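Local coordinates for single-stranded DNA specific exonuclease RecJ (PDB 2ZXR), which degrades single-stranded DNA in the 5' to 3' direction as a divalent-cation-dependent exonuclease of DNA repair, at residues 271-274 and 275-279; 376-379 and 380-384; 392-395 and 396-399. All blocks are in the same frame, centred on the assembly; numbering follows the deposited sequence.

Contact 1. Residues 271-274 and 275-279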
# COMPACT_ATOMS: atom_id res chain seq x y z
N ARG A 271 12.60 9.36 12.95
CA ARG A 271 13.59 10.05 13.79
C ARG A 271 13.28 11.55 13.85
O ARG A 271 13.36 12.19 14.90
CB ARG A 271 15.00 9.90 13.24
CG ARG A 271 15.85 8.88 13.92
CD ARG A 271 15.57 7.50 13.40
NE ARG A 271 16.57 6.54 13.87
CZ ARG A 271 16.51 5.24 13.62
NH1 ARG A 271 15.52 4.76 12.90
NH2 ARG A 271 17.41 4.42 14.13
N ILE A 272 12.93 12.10 12.69
CA ILE A 272 12.58 13.49 12.59
C ILE A 272 11.28 13.75 13.36
O ILE A 272 11.18 14.74 14.10
CB ILE A 272 12.38 13.89 11.09
CG1 ILE A 272 13.71 13.80 10.35
CG2 ILE A 272 11.78 15.29 11.00
CD1 ILE A 272 13.62 14.06 8.85
N ASN A 273 10.29 12.87 13.18
CA ASN A 273 9.01 13.08 13.86
C ASN A 273 9.11 12.99 15.37
O ASN A 273 8.39 13.69 16.07
CB ASN A 273 7.92 12.10 13.37
CG ASN A 273 7.46 12.38 11.95
OD1 ASN A 273 7.47 13.53 11.50
ND2 ASN A 273 7.03 11.35 11.25
N ALA A 274 9.99 12.13 15.86
CA ALA A 274 10.15 11.95 17.30
C ALA A 274 10.61 13.23 17.96
O ALA A 274 10.21 13.53 19.08
CB ALA A 274 11.16 10.83 17.59
N ALA A 275 11.48 13.98 17.27
CA ALA A 275 12.01 15.23 17.81
C ALA A 275 10.85 16.18 18.04
O ALA A 275 10.73 16.82 19.09
CB ALA A 275 13.01 15.87 16.84
N SER A 276 10.00 16.27 17.05
CA SER A 276 8.85 17.14 17.14
C SER A 276 7.84 16.63 18.17
O SER A 276 7.38 17.41 19.00
CB SER A 276 8.20 17.28 15.77
OG SER A 276 7.02 18.04 15.87
N ARG A 277 7.49 15.35 18.12
CA ARG A 277 6.52 14.80 19.06
C ARG A 277 7.02 15.02 20.48
O ARG A 277 6.23 15.13 21.40
CB ARG A 277 6.30 13.29 18.87
CG ARG A 277 5.90 12.78 17.47
CD ARG A 277 6.28 11.25 17.37
NE ARG A 277 6.12 10.62 16.05
CZ ARG A 277 4.97 10.55 15.38
NH1 ARG A 277 3.87 11.06 15.90
NH2 ARG A 277 4.92 9.98 14.17
N LEU A 278 8.34 15.09 20.65
CA LEU A 278 8.93 15.27 21.98
C LEU A 278 9.30 16.72 22.36
O LEU A 278 10.00 16.96 23.35
CB LEU A 278 10.14 14.33 22.12
CG LEU A 278 9.92 13.06 22.96
CD1 LEU A 278 8.49 12.55 22.82
CD2 LEU A 278 10.93 11.98 22.57
N GLY A 279 8.83 17.69 21.60
CA GLY A 279 9.15 19.08 21.92
C GLY A 279 10.55 19.54 21.55
O GLY A 279 11.05 20.53 22.10

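Contact 2. Residues 376-379 and 380-384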
# COMPACT_ATOMS: atom_id res chain seq x y z
N SER A 376 -16.11 6.95 10.73
CA SER A 376 -15.39 8.20 10.62
C SER A 376 -14.97 8.73 12.00
O SER A 376 -15.81 8.91 12.90
CB SER A 376 -16.26 9.23 9.91
OG SER A 376 -15.67 10.51 9.98
N ALA A 377 -13.67 8.96 12.13
CA ALA A 377 -13.08 9.47 13.35
C ALA A 377 -13.71 10.78 13.79
O ALA A 377 -14.26 10.88 14.90
CB ALA A 377 -11.56 9.66 13.16
N VAL A 378 -13.66 11.78 12.92
CA VAL A 378 -14.17 13.08 13.26
C VAL A 378 -15.69 13.12 13.45
O VAL A 378 -16.19 13.92 14.24
CB VAL A 378 -13.69 14.16 12.23
CG1 VAL A 378 -14.32 13.94 10.85
CG2 VAL A 378 -13.99 15.54 12.76
N GLU A 379 -16.42 12.26 12.75
CA GLU A 379 -17.88 12.24 12.91
C GLU A 379 -18.23 11.59 14.26
O GLU A 379 -19.24 11.91 14.87
CB GLU A 379 -18.56 11.49 11.75
CG GLU A 379 -18.60 12.26 10.43
CD GLU A 379 -19.27 13.63 10.55
OE1 GLU A 379 -20.46 13.69 10.97
OE2 GLU A 379 -18.62 14.66 10.22
N ALA A 380 -17.38 10.67 14.72
CA ALA A 380 -17.61 10.01 16.00
C ALA A 380 -17.45 11.06 17.12
O ALA A 380 -18.20 11.08 18.10
CB ALA A 380 -16.63 8.88 16.19
N LEU A 381 -16.47 11.95 16.94
CA LEU A 381 -16.24 13.00 17.91
C LEU A 381 -17.41 13.98 17.83
O LEU A 381 -17.87 14.50 18.85
CB LEU A 381 -14.93 13.75 17.63
CG LEU A 381 -13.63 12.94 17.79
CD1 LEU A 381 -12.42 13.90 17.66
CD2 LEU A 381 -13.61 12.24 19.15
N ARG A 382 -17.88 14.23 16.61
CA ARG A 382 -19.01 15.14 16.43
C ARG A 382 -20.21 14.63 17.22
O ARG A 382 -20.88 15.40 17.87
CB ARG A 382 -19.37 15.27 14.95
CG ARG A 382 -20.55 16.19 14.67
CD ARG A 382 -20.38 16.80 13.30
NE ARG A 382 -19.06 17.42 13.23
CZ ARG A 382 -18.35 17.58 12.11
NH1 ARG A 382 -18.85 17.17 10.95
NH2 ARG A 382 -17.14 18.14 12.16
N SER A 383 -20.45 13.32 17.20
CA SER A 383 -21.59 12.77 17.93
C SER A 383 -21.50 13.04 19.42
O SER A 383 -22.50 13.01 20.11
CB SER A 383 -21.71 11.25 17.69
OG SER A 383 -20.80 10.48 18.47
N ALA A 384 -20.29 13.30 19.93
CA ALA A 384 -20.11 13.57 21.36
C ALA A 384 -19.53 14.98 21.59
O ALA A 384 -18.95 15.24 22.65
CB ALA A 384 -19.17 12.53 21.95

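Contact 3. Residues 392-395 and 396-399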
# COMPACT_ATOMS: atom_id res chain seq x y z
N GLY A 392 -11.06 18.14 16.04
CA GLY A 392 -10.92 18.29 14.61
C GLY A 392 -10.32 17.03 14.01
O GLY A 392 -9.83 16.18 14.74
N GLY A 393 -10.35 16.92 12.68
CA GLY A 393 -9.78 15.75 12.05
C GLY A 393 -10.56 15.30 10.83
O GLY A 393 -11.39 16.04 10.29
N HIS A 394 -10.30 14.06 10.41
CA HIS A 394 -10.94 13.48 9.25
C HIS A 394 -11.41 12.07 9.56
O HIS A 394 -11.46 11.66 10.71
CB HIS A 394 -9.96 13.47 8.06
CG HIS A 394 -8.64 12.83 8.36
ND1 HIS A 394 -7.59 13.52 8.94
CD2 HIS A 394 -8.20 11.56 8.19
CE1 HIS A 394 -6.56 12.70 9.11
NE2 HIS A 394 -6.91 11.50 8.67
N LYS A 395 -11.70 11.32 8.50
CA LYS A 395 -12.22 9.96 8.64
C LYS A 395 -11.33 8.92 9.29
O LYS A 395 -11.84 7.99 9.92
CB LYS A 395 -12.63 9.43 7.26
CG LYS A 395 -13.59 10.34 6.51
CD LYS A 395 -14.22 9.65 5.29
CE LYS A 395 -15.71 9.33 5.50
NZ LYS A 395 -16.48 10.47 6.09
N GLU A 396 -10.01 9.05 9.17
CA GLU A 396 -9.13 8.04 9.74
C GLU A 396 -8.35 8.46 10.97
O GLU A 396 -7.77 7.63 11.67
CB GLU A 396 -8.16 7.54 8.65
CG GLU A 396 -8.88 7.15 7.34
CD GLU A 396 -7.99 6.38 6.35
OE1 GLU A 396 -8.47 6.04 5.23
OE2 GLU A 396 -6.81 6.10 6.69
N ALA A 397 -8.33 9.76 11.24
CA ALA A 397 -7.58 10.26 12.38
C ALA A 397 -8.19 11.56 12.84
O ALA A 397 -8.62 12.36 12.01
CB ALA A 397 -6.13 10.49 12.00
N ALA A 398 -8.22 11.78 14.15
CA ALA A 398 -8.80 13.02 14.67
C ALA A 398 -8.18 13.33 16.01
O ALA A 398 -7.56 12.47 16.62
CB ALA A 398 -10.33 12.89 14.80
N GLY A 399 -8.33 14.56 16.47
CA GLY A 399 -7.75 14.93 17.75
C GLY A 399 -8.74 15.78 18.52
O GLY A 399 -9.65 16.37 17.93

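Contact 1. Residues 271-274 and 275-279
Asn273 and Ala274 accept, through their carbonyl oxygens, the backbone N-H groups of Arg277 and Leu278 in the last full turn of helix 261-277, Arg277 N lying 2.8 Å from Asn273 O in a nearly straight bond (N-H...O 171°). The bond from Leu278 N to Ala274 O, at 2.9 Å, is more bent. One turn apart, Asn273 and Arg277 also meet through their side chains. The CG of Arg277 is anti to its own carbonyl carbon (chi1 -55°), which lays CG 3.0 Å from Asn273 O; from there the chain runs extended to NE and turns at its end, so that NE comes to 3.6 Å from Asn273 CB. Guanidinium and amide planes stand 78° apart, and the approach is van der Waals packing of the guanidinium against the root of the asparagine, whose amide is engaged elsewhere: OD1 accepts from Ala83 N. On the neighbouring residue, Leu278 CB sits 3.1 Å from Ala274 O, close beside the carbonyl that holds its backbone N. Ser276 OG is hydrogen-bonded to the backbone oxygens of Tyr81 and Asp80, while Ala274 and Ala275 pack on helix 293-321. The helix ends in a Schellman motif with Gly279 at positive phi as C-prime: Gly279 N binds Ser276 O, and Glu280 N reaches Ala275 O. This helix terminus borders the catalytic centre of the DHH family nuclease, where Asn273 and Ser276 hold the backbone of the metal-binding segment containing Asp80 and Asp82, both of which bind the first manganese ion in the manganese-bound enzyme.

Contact 2. Residues 376-379 and 380-384
Glu379 and Arg382 form an i to i+3 salt bridge on the short, N-capped helix 377-383 of the DHHA1 region, with OE2 of Glu379 2.6 Å from NH1 of Arg382. The two side chains run side by side in the same direction, yet their flat ends are turned 79° apart, so a single oxygen and a single nitrogen make the bridge rather than a two-pronged pairing. Bends bring the ends together: the glutamate folds at chi2 (-56°), and the arginine, after leaving the backbone with CG anti to N, folds at chi3. Alongside, Val378 CG2 lies 4.1 Å from Arg382 NH2, a loose apolar neighbour to the guanidinium. A second partner fixes the arginine, since its NE bonds to Tyr391 OH on strand 390-393.

Beneath these side chains the helical backbone sets the spacing. Arg382 N bonds to Val378 O at 2.9 Å, and Ser383 N to Glu379 O at 3.0 Å. Farther out, Ala377 and Leu381 face the sheet, packing on Val369 and Ala398, whereas Glu379, Ala380 and Ser383 touch Tyr417 of helix 407-419. At the start of the helix, Ser376 OG accepts a weak capping bond from Glu379 N at 3.4 Å. At its other end, the hydroxyl of Ser383 turns back along the chain and donates to Ala380 O, with OG 2.7 Å from that oxygen.

Contact 3. Residues 392-395 and 396-399
Glu396 opens the second half of this tight hairpin by placing its backbone N 3.2 Å from CD2 of His394, while its extended side chain carries the carboxylate off from the opposite segment. Next comes Ala397, which meets the imidazole with both its backbone and its methyl group. Its carbonyl oxygen lies over the centre of one ring face, 3.4 Å above the plane, and its CB is 3.6 Å from His394 NE2. The ring is brought over the opposing strand because its CG stands between the backbone N and the carbonyl carbon (chi1 53°). The same Ala397 O accepts a nearly straight bond from His394 N at 2.9 Å, so one oxygen serves the histidine backbone and packs on its ring.

Ala398 follows as the non-hydrogen-bonded partner of Gly393. The strands draw in here, with Gly393 CA only 3.9 Å from Ala398 CA, an approach possible because Gly393 has no CB, which would run into Ala398 CA and Ala397 O. Ala398 CB touches Gly392 O and also packs on Ala377 and Leu381 of helix 377-383. Gly399 then pairs with Gly392 through two bonds, its N 2.8 Å from Gly392 O and its O 2.9 Å from Gly392 N. The arrangement is an antiparallel beta hairpin at the edge of the mixed DHHA1 sheet, its turn carrying His394 to about 10 Å, side chain to ion, from the bound magnesium.

Three local contacts illustrate how short-range geometry suits its place in the fold. Contacts 1 and 2 are both partly buried helical turns, but one closes a helix beside the metal centre and the other takes in a whole short helix away from the annotated sites; contact 3 is a surface hairpin. Their chemistry differs: Asn273 and Ser276 of contact 1 bond to the backbone of the metal-binding segment, contact 2 adds a salt bridge, and contact 3 relies on strand pairing and a ring over a carbonyl. Contacts 2 and 3 touch through probable bonds from Ala377 N to Lys395 O and Val378 N to His394 O, whereas contact 1 stays about 11 Å from contact 3 (nearest atoms).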